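Dihydrodipicolinate synthase (Bacillus anthracis, PDB 1XKY) probably catalyses the condensation of pyruvate with aspartate semialdehyde, an early step of lysine biosynthesis in bacteria. Local coordinates at residues I11-I16 with T47-V52; I16-V21 with V216-I221; K172-D177 with S196-L201. All blocks are in the same frame, centred on the assembly; numbering follows the deposited sequence.

Interaction 1 (I11-I16 with T47-V52); sequences IDFGTI and TTAIVV
Thr48 locks onto the chain between Phe13 and Ile16 where the first two parallel strands of the TIM barrel, 16-19 and 49-52, begin. This is the N-terminal end of the barrel, and the lead-in 11-15 crosses it before the first strand starts. The Thr48 side chain can be traced outward from CB. Thr48 CB lies 3.5 Å from Phe13 O. The branch then splits: OG1 stands between its own backbone N and carbonyl carbon (chi1 64°), the rotation that turns it to the opposite segment, while the CG2 methyl faces the backbone nitrogens of Thr15 and Ile16. The hydroxyl does two jobs. Thr48 OG1 donates to Phe13 O at 2.7 Å, lying in the plane of that carbonyl and on a lone pair, and it accepts from Ile16 N at 3.1 Å through a bent bond (138° at the hydrogen). Phe13 O and Ile16 N, three residues apart, are thus tied to one atom. Within this bend Gly14, in a positive-phi conformation, lets Gly14 CA pass 3.4 Å from Thr48 OG1. Just before it, Asp12 forms an Asx turn, in which Gly14 N bonds to Asp12 OD1 from above the carboxylate plane; the same oxygen pairs with Lys211. Next to Thr48, the Ala49 methyl touches Phe13 at two points, with Ala49 CB 3.4 Å from Phe13 O and 4.0 Å from Phe13 CB, and the ring itself is turned on to Pro83 and, on the third strand, Ile85. The backbones themselves join at Ile16 O. Thr48 N meets Ile16 O at 2.8 Å with an almost straight N-H (176°), and the CA-H of Thr47 leans on the same oxygen, Thr47 CA lying 3.5 Å from Ile16 O.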
loop_
_atom_site.group_PDB
_atom_site.type_symbol
_atom_site.label_atom_id
_atom_site.label_comp_id
_atom_site.label_asym_id
_atom_site.label_seq_id
_atom_site.Cartn_x
_atom_site.Cartn_y
_atom_site.Cartn_z
ATOM N N ILE A 11 18.834 -30.956 -10.768
ATOM C CA ILE A 11 17.754 -31.429 -9.902
ATOM C C ILE A 11 16.381 -30.982 -10.445
ATOM O O ILE A 11 16.220 -29.851 -10.897
ATOM C CB ILE A 11 17.973 -30.970 -8.434
ATOM C CG1 ILE A 11 17.068 -31.763 -7.479
ATOM C CG2 ILE A 11 17.778 -29.450 -8.287
ATOM C CD1 ILE A 11 17.470 -31.661 -6.014
ATOM N N ASP A 12 15.415 -31.892 -10.433
ATOM C CA ASP A 12 14.083 -31.629 -10.985
ATOM C C ASP A 12 13.050 -31.739 -9.866
ATOM O O ASP A 12 12.727 -32.834 -9.416
ATOM C CB ASP A 12 13.774 -32.630 -12.103
ATOM C CG ASP A 12 12.403 -32.410 -12.753
ATOM O OD1 ASP A 12 11.712 -31.413 -12.454
ATOM O OD2 ASP A 12 12.022 -33.251 -13.596
ATOM N N PHE A 13 12.519 -30.598 -9.437
ATOM C CA PHE A 13 11.521 -30.576 -8.367
ATOM C C PHE A 13 10.108 -30.880 -8.867
ATOM O O PHE A 13 9.194 -30.991 -8.062
ATOM C CB PHE A 13 11.530 -29.228 -7.644
ATOM C CG PHE A 13 12.858 -28.864 -7.067
ATOM C CD1 PHE A 13 13.500 -29.720 -6.180
ATOM C CD2 PHE A 13 13.469 -27.666 -7.394
ATOM C CE1 PHE A 13 14.729 -29.388 -5.636
ATOM C CE2 PHE A 13 14.704 -27.329 -6.851
ATOM C CZ PHE A 13 15.330 -28.185 -5.972
ATOM N N GLY A 14 9.939 -31.006 -10.181
ATOM C CA GLY A 14 8.626 -31.263 -10.777
ATOM C C GLY A 14 7.705 -30.052 -10.775
ATOM O O GLY A 14 8.161 -28.904 -10.653
ATOM N N THR A 15 6.403 -30.306 -10.905
ATOM C CA THR A 15 5.407 -29.238 -11.039
ATOM C C THR A 15 4.712 -28.868 -9.731
ATOM O O THR A 15 4.189 -27.766 -9.613
ATOM C CB THR A 15 4.313 -29.616 -12.066
ATOM O OG1 THR A 15 3.857 -30.952 -11.806
ATOM C CG2 THR A 15 4.851 -29.530 -13.480
ATOM N N ILE A 16 4.666 -29.787 -8.767
ATOM C CA ILE A 16 4.033 -29.513 -7.467
ATOM C C ILE A 16 4.936 -29.880 -6.286
ATOM O O ILE A 16 4.857 -30.985 -5.745
ATOM C CB ILE A 16 2.687 -30.247 -7.300
ATOM C CG1 ILE A 16 1.771 -29.988 -8.511
ATOM C CG2 ILE A 16 2.002 -29.790 -5.995
ATOM C CD1 ILE A 16 0.457 -30.726 -8.478
ATOM N N THR A 47 2.266 -34.786 -5.109
ATOM C CA THR A 47 3.450 -34.021 -4.667
ATOM C C THR A 47 4.719 -34.555 -5.338
ATOM O O THR A 47 4.989 -35.760 -5.294
ATOM C CB THR A 47 3.600 -34.034 -3.119
ATOM O OG1 THR A 47 2.553 -33.252 -2.527
ATOM C CG2 THR A 47 4.952 -33.464 -2.669
ATOM N N THR A 48 5.487 -33.656 -5.964
ATOM C CA THR A 48 6.693 -34.034 -6.722
ATOM C C THR A 48 8.009 -33.657 -6.026
ATOM O O THR A 48 9.088 -34.013 -6.495
ATOM C CB THR A 48 6.690 -33.418 -8.151
ATOM O OG1 THR A 48 6.734 -31.984 -8.089
ATOM C CG2 THR A 48 5.462 -33.839 -8.911
ATOM N N ALA A 49 7.908 -32.919 -4.925
ATOM C CA ALA A 49 9.056 -32.523 -4.114
ATOM C C ALA A 49 8.518 -32.073 -2.771
ATOM O O ALA A 49 7.418 -31.520 -2.699
ATOM C CB ALA A 49 9.849 -31.393 -4.780
ATOM N N ILE A 50 9.271 -32.313 -1.706
ATOM C CA ILE A 50 8.833 -31.896 -0.382
ATOM C C ILE A 50 9.764 -30.847 0.210
ATOM O O ILE A 50 10.965 -31.077 0.334
ATOM C CB ILE A 50 8.708 -33.089 0.581
ATOM C CG1 ILE A 50 7.583 -34.014 0.112
ATOM C CG2 ILE A 50 8.438 -32.600 2.018
ATOM C CD1 ILE A 50 7.468 -35.288 0.901
ATOM N N VAL A 51 9.190 -29.698 0.573
ATOM C CA VAL A 51 9.907 -28.687 1.348
ATOM C C VAL A 51 9.665 -28.959 2.835
ATOM O O VAL A 51 8.523 -28.946 3.304
ATOM C CB VAL A 51 9.484 -27.238 0.993
ATOM C CG1 VAL A 51 10.399 -26.247 1.690
ATOM C CG2 VAL A 51 9.515 -27.021 -0.506
ATOM N N VAL A 52 10.749 -29.225 3.560
ATOM C CA VAL A 52 10.675 -29.596 4.964
ATOM C C VAL A 52 11.131 -28.452 5.853
ATOM O O VAL A 52 12.207 -27.865 5.641
ATOM C CB VAL A 52 11.579 -30.800 5.285
ATOM C CG1 VAL A 52 11.415 -31.218 6.748
ATOM C CG2 VAL A 52 11.273 -31.959 4.363
#

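Interaction 2 (I16-V21 with V216-I221); sequences IATAMV and VASHVI
His219 donates from NE2 to Ala19 O along a nearly straight N-H (3.1 Å, 176°), yet it comes down on the carbonyl from 50° above its plane and misses the lone pairs. The oxygen, for its part, lies practically in the imidazole plane, so the ring meets the chain at Ala19 edge-on. Ala19 is the centre of an inverse gamma turn, and the chain bending there carries Met20 and Val21 round the same ring edge: Val21 N sits 3.3 Å from His219 CE1, with the Val21 methyls close by. Thr18 takes a face instead. With Thr18 OG1 beside the backbone N (chi1 -64°), CG2 falls anti to that nitrogen and makes a CH-pi contact 4.0 Å from the His219 ring centroid, offset toward the rim. That same rotation points Thr18 OG1 at Ser218, whose OG shares a hydrogen bond of 2.8 Å with it; Thr18 OG1 is held more closely still by Thr47 OG1. At the start of the strand, Ile16 CG2 packs on Ser218 CB at 3.8 Å. Val263 and Leu267 of helix 261-269 also touch the His219 ring. All of this is buried, and it joins the first strand to the start of helix 218-234, just past the eighth strand: the seam where a TIM barrel closes on itself.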
loop_
_atom_site.group_PDB
_atom_site.type_symbol
_atom_site.label_atom_id
_atom_site.label_comp_id
_atom_site.label_asym_id
_atom_site.label_seq_id
_atom_site.Cartn_x
_atom_site.Cartn_y
_atom_site.Cartn_z
ATOM N N ILE A 16 4.666 -29.787 -8.767
ATOM C CA ILE A 16 4.033 -29.513 -7.467
ATOM C C ILE A 16 4.936 -29.880 -6.286
ATOM O O ILE A 16 4.857 -30.985 -5.745
ATOM C CB ILE A 16 2.687 -30.247 -7.300
ATOM C CG1 ILE A 16 1.771 -29.988 -8.511
ATOM C CG2 ILE A 16 2.002 -29.790 -5.995
ATOM C CD1 ILE A 16 0.457 -30.726 -8.478
ATOM N N ALA A 17 5.793 -28.945 -5.888
ATOM C CA ALA A 17 6.487 -29.057 -4.609
ATOM C C ALA A 17 5.502 -28.678 -3.514
ATOM O O ALA A 17 4.643 -27.818 -3.711
ATOM C CB ALA A 17 7.722 -28.166 -4.570
ATOM N N THR A 18 5.590 -29.349 -2.373
ATOM C CA THR A 18 4.672 -29.095 -1.290
ATOM C C THR A 18 5.427 -28.580 -0.082
ATOM O O THR A 18 6.425 -29.186 0.349
ATOM C CB THR A 18 3.840 -30.345 -0.931
ATOM O OG1 THR A 18 3.019 -30.693 -2.051
ATOM C CG2 THR A 18 2.955 -30.087 0.278
ATOM N N ALA A 19 4.947 -27.436 0.417
ATOM C CA ALA A 19 5.427 -26.807 1.642
ATOM C C ALA A 19 4.788 -27.506 2.828
ATOM O O ALA A 19 3.754 -27.077 3.342
ATOM C CB ALA A 19 5.078 -25.318 1.651
ATOM N N MET A 20 5.427 -28.581 3.267
ATOM C CA MET A 20 4.811 -29.517 4.195
ATOM C C MET A 20 4.686 -28.970 5.609
ATOM O O MET A 20 5.635 -28.420 6.158
ATOM C CB MET A 20 5.617 -30.815 4.235
ATOM C CG MET A 20 4.874 -31.963 4.838
ATOM S SD MET A 20 5.885 -33.442 4.927
ATOM C CE MET A 20 7.120 -32.962 6.120
ATOM N N VAL A 21 3.509 -29.157 6.202
ATOM C CA VAL A 21 3.309 -28.897 7.621
ATOM C C VAL A 21 4.147 -29.852 8.477
ATOM O O VAL A 21 4.545 -30.932 8.035
ATOM C CB VAL A 21 1.797 -28.986 8.036
ATOM C CG1 VAL A 21 0.974 -27.983 7.253
ATOM C CG2 VAL A 21 1.240 -30.413 7.859
ATOM N N VAL A 216 0.644 -25.002 -0.812
ATOM C CA VAL A 216 0.006 -25.377 0.428
ATOM C C VAL A 216 -1.270 -26.201 0.212
ATOM O O VAL A 216 -1.503 -27.171 0.897
ATOM C CB VAL A 216 -0.273 -24.129 1.288
ATOM C CG1 VAL A 216 -1.165 -24.438 2.442
ATOM C CG2 VAL A 216 1.030 -23.515 1.751
ATOM N N ALA A 217 -2.070 -25.788 -0.758
ATOM C CA ALA A 217 -3.335 -26.467 -1.102
ATOM C C ALA A 217 -3.184 -27.932 -1.507
ATOM O O ALA A 217 -4.118 -28.719 -1.361
ATOM C CB ALA A 217 -4.056 -25.707 -2.204
ATOM N N SER A 218 -2.015 -28.279 -2.034
ATOM C CA SER A 218 -1.680 -29.657 -2.385
ATOM C C SER A 218 -1.828 -30.649 -1.222
ATOM O O SER A 218 -1.926 -31.843 -1.455
ATOM C CB SER A 218 -0.246 -29.709 -2.907
ATOM O OG SER A 218 0.633 -29.226 -1.914
ATOM N N HIS A 219 -1.817 -30.161 0.022
ATOM C CA HIS A 219 -2.154 -31.000 1.180
ATOM C C HIS A 219 -3.568 -31.596 1.098
ATOM O O HIS A 219 -3.805 -32.667 1.644
ATOM C CB HIS A 219 -2.063 -30.216 2.491
ATOM C CG HIS A 219 -0.668 -29.886 2.924
ATOM N ND1 HIS A 219 0.067 -30.715 3.741
ATOM C CD2 HIS A 219 0.098 -28.786 2.718
ATOM C CE1 HIS A 219 1.239 -30.157 3.992
ATOM N NE2 HIS A 219 1.281 -28.984 3.385
ATOM N N VAL A 220 -4.501 -30.888 0.458
ATOM C CA VAL A 220 -5.895 -31.329 0.387
ATOM C C VAL A 220 -6.445 -31.552 -1.025
ATOM O O VAL A 220 -7.357 -32.357 -1.198
ATOM C CB VAL A 220 -6.858 -30.379 1.162
ATOM C CG1 VAL A 220 -6.591 -30.477 2.662
ATOM C CG2 VAL A 220 -6.747 -28.925 0.670
ATOM N N ILE A 221 -5.909 -30.855 -2.024
ATOM C CA ILE A 221 -6.396 -31.025 -3.397
ATOM C C ILE A 221 -5.256 -31.245 -4.394
ATOM O O ILE A 221 -5.310 -30.772 -5.519
ATOM C CB ILE A 221 -7.294 -29.842 -3.836
ATOM C CG1 ILE A 221 -6.587 -28.503 -3.584
ATOM C CG2 ILE A 221 -8.647 -29.903 -3.108
ATOM C CD1 ILE A 221 -7.159 -27.336 -4.395
#

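Interaction 3 (K172-D177 with S196-L201); sequences KDAGGD and SGDDGL
This is a parallel-strand contact carried past the strand ends: at the C-terminal rim of the barrel, Asp173 bridges Ser196, and the two loops that follow stay together around a shared water. The one direct bond runs from Gly197 N to Asp173 O at 3.0 Å, reaching the carbonyl from high above its plane (74° out of it). A water donates to the same Asp173 O and, by a second bond, to Asp198 OD2 at 2.7 Å, while accepting from Gly176 N. One molecule thereby joins the strand end at Asp173, Gly176 and Asp198. Asp198 OD2 also rests 3.5 Å from Ala174 CA, with the Ala174 methyl beside it. The bend after Asp173 is an Asx turn: Gly175 N bonds to Asp173 OD1, which Asn145 ND2 holds as well. In topology these are neighbouring strands six and seven of the TIM barrel, linked by helix 178-187, and members of the family carry a Schiff-base lysine at the end of strand six, a place consistent with Lys172. The Lys172 side chain leaves the strand with CG anti to the backbone N (chi1 174°) and stays extended to the tip. Lys172 CG is 3.7 Å from Gly197 CA, where no side chain stands in the way, and CE lies about as close. Tyr144 and Val214 also touch the lysine. At the outer end, Leu201 sends CD1 over Gly176, 3.7 Å from its CA, and packs against Leu179 of the second subunit.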
loop_
_atom_site.group_PDB
_atom_site.type_symbol
_atom_site.label_atom_id
_atom_site.label_comp_id
_atom_site.label_asym_id
_atom_site.label_seq_id
_atom_site.Cartn_x
_atom_site.Cartn_y
_atom_site.Cartn_z
ATOM N N LYS A 172 11.286 -19.798 -5.518
ATOM C CA LYS A 172 9.868 -19.788 -5.160
ATOM C C LYS A 172 9.476 -18.319 -5.068
ATOM O O LYS A 172 9.935 -17.613 -4.174
ATOM C CB LYS A 172 9.637 -20.495 -3.811
ATOM C CG LYS A 172 8.204 -20.403 -3.286
ATOM C CD LYS A 172 8.051 -21.012 -1.906
ATOM C CE LYS A 172 6.604 -20.874 -1.400
ATOM N NZ LYS A 172 6.413 -21.510 -0.061
ATOM N N ASP A 173 8.650 -17.853 -5.997
ATOM C CA ASP A 173 8.288 -16.433 -6.034
ATOM C C ASP A 173 6.881 -16.194 -5.497
ATOM O O ASP A 173 5.894 -16.329 -6.227
ATOM C CB ASP A 173 8.427 -15.869 -7.460
ATOM C CG ASP A 173 8.400 -14.340 -7.488
ATOM O OD1 ASP A 173 7.923 -13.723 -6.507
ATOM O OD2 ASP A 173 8.848 -13.753 -8.497
ATOM N N ALA A 174 6.800 -15.823 -4.219
ATOM C CA ALA A 174 5.529 -15.447 -3.594
ATOM C C ALA A 174 5.292 -13.923 -3.591
ATOM O O ALA A 174 4.546 -13.395 -2.758
ATOM C CB ALA A 174 5.450 -16.007 -2.187
ATOM N N GLY A 175 5.907 -13.219 -4.535
ATOM C CA GLY A 175 5.695 -11.777 -4.681
ATOM C C GLY A 175 4.312 -11.407 -5.196
ATOM O O GLY A 175 3.911 -10.246 -5.113
ATOM N N GLY A 176 3.598 -12.383 -5.754
ATOM C CA GLY A 176 2.240 -12.183 -6.243
ATOM C C GLY A 176 2.164 -11.490 -7.590
ATOM O O GLY A 176 1.095 -11.065 -8.007
ATOM N N ASP A 177 3.290 -11.409 -8.288
ATOM C CA ASP A 177 3.399 -10.609 -9.494
ATOM C C ASP A 177 3.948 -11.462 -10.628
ATOM O O ASP A 177 5.151 -11.739 -10.679
ATOM C CB ASP A 177 4.308 -9.404 -9.225
ATOM C CG ASP A 177 4.303 -8.391 -10.358
ATOM O OD1 ASP A 177 4.041 -8.765 -11.520
ATOM O OD2 ASP A 177 4.567 -7.203 -10.083
ATOM N N SER A 196 5.839 -20.533 -8.889
ATOM C CA SER A 196 4.916 -19.705 -8.119
ATOM C C SER A 196 5.007 -20.107 -6.645
ATOM O O SER A 196 5.175 -21.280 -6.317
ATOM C CB SER A 196 3.478 -19.833 -8.614
ATOM O OG SER A 196 2.594 -19.099 -7.780
ATOM N N GLY A 197 4.947 -19.108 -5.773
ATOM C CA GLY A 197 4.847 -19.315 -4.333
ATOM C C GLY A 197 3.431 -19.072 -3.835
ATOM O O GLY A 197 3.191 -19.078 -2.631
ATOM N N ASP A 198 2.489 -18.861 -4.755
ATOM C CA ASP A 198 1.067 -18.751 -4.398
ATOM C C ASP A 198 0.204 -19.687 -5.239
ATOM O O ASP A 198 0.223 -19.633 -6.474
ATOM C CB ASP A 198 0.589 -17.308 -4.554
ATOM C CG ASP A 198 1.212 -16.387 -3.521
ATOM O OD1 ASP A 198 0.861 -16.532 -2.328
ATOM O OD2 ASP A 198 2.074 -15.564 -3.891
ATOM N N ASP A 199 -0.572 -20.524 -4.555
ATOM C CA ASP A 199 -1.400 -21.536 -5.201
ATOM C C ASP A 199 -2.304 -20.978 -6.287
ATOM O O ASP A 199 -2.369 -21.528 -7.390
ATOM C CB ASP A 199 -2.241 -22.269 -4.147
ATOM C CG ASP A 199 -1.456 -23.342 -3.441
ATOM O OD1 ASP A 199 -0.976 -24.253 -4.148
ATOM O OD2 ASP A 199 -1.313 -23.278 -2.201
ATOM N N GLY A 200 -2.992 -19.880 -5.977
ATOM C CA GLY A 200 -3.917 -19.266 -6.918
ATOM C C GLY A 200 -3.255 -18.830 -8.218
ATOM O O GLY A 200 -3.897 -18.803 -9.261
ATOM N N LEU A 201 -1.978 -18.472 -8.155
ATOM C CA LEU A 201 -1.246 -18.046 -9.340
ATOM C C LEU A 201 -0.616 -19.165 -10.159
ATOM O O LEU A 201 0.041 -18.880 -11.155
ATOM C CB LEU A 201 -0.161 -17.033 -8.959
ATOM C CG LEU A 201 -0.704 -15.712 -8.413
ATOM C CD1 LEU A 201 0.430 -14.699 -8.257
ATOM C CD2 LEU A 201 -1.808 -15.157 -9.301
HETATM O O HOH W 1 3.372 -15.177 -6.206
#

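Interactions 1 and 2 share Ile16 and lie on neighbouring strands, their centres about 10 Å apart. Thr18 couples them: its OG1 reaches Thr47 OG1 at 2.6 Å, and its O takes Val51 N at 2.8 Å. Interaction 3 lies on the sixth and seventh strands, yet joins interaction 2 through Asp199, whose OD2 receives both Val216 N and Ala217 N at 3.0 Å. Inside the barrel the two also meet, with Lys172 NZ 4.4 Å from Ala19 CB, probably in the active-site region. Interaction 1 braces the opposite, N-terminal end, about 6 Å from interaction 3 at the nearest atoms. Bound potassium lies about 11 Å from the Phe13 side chain and 12 Å from that of Asp173.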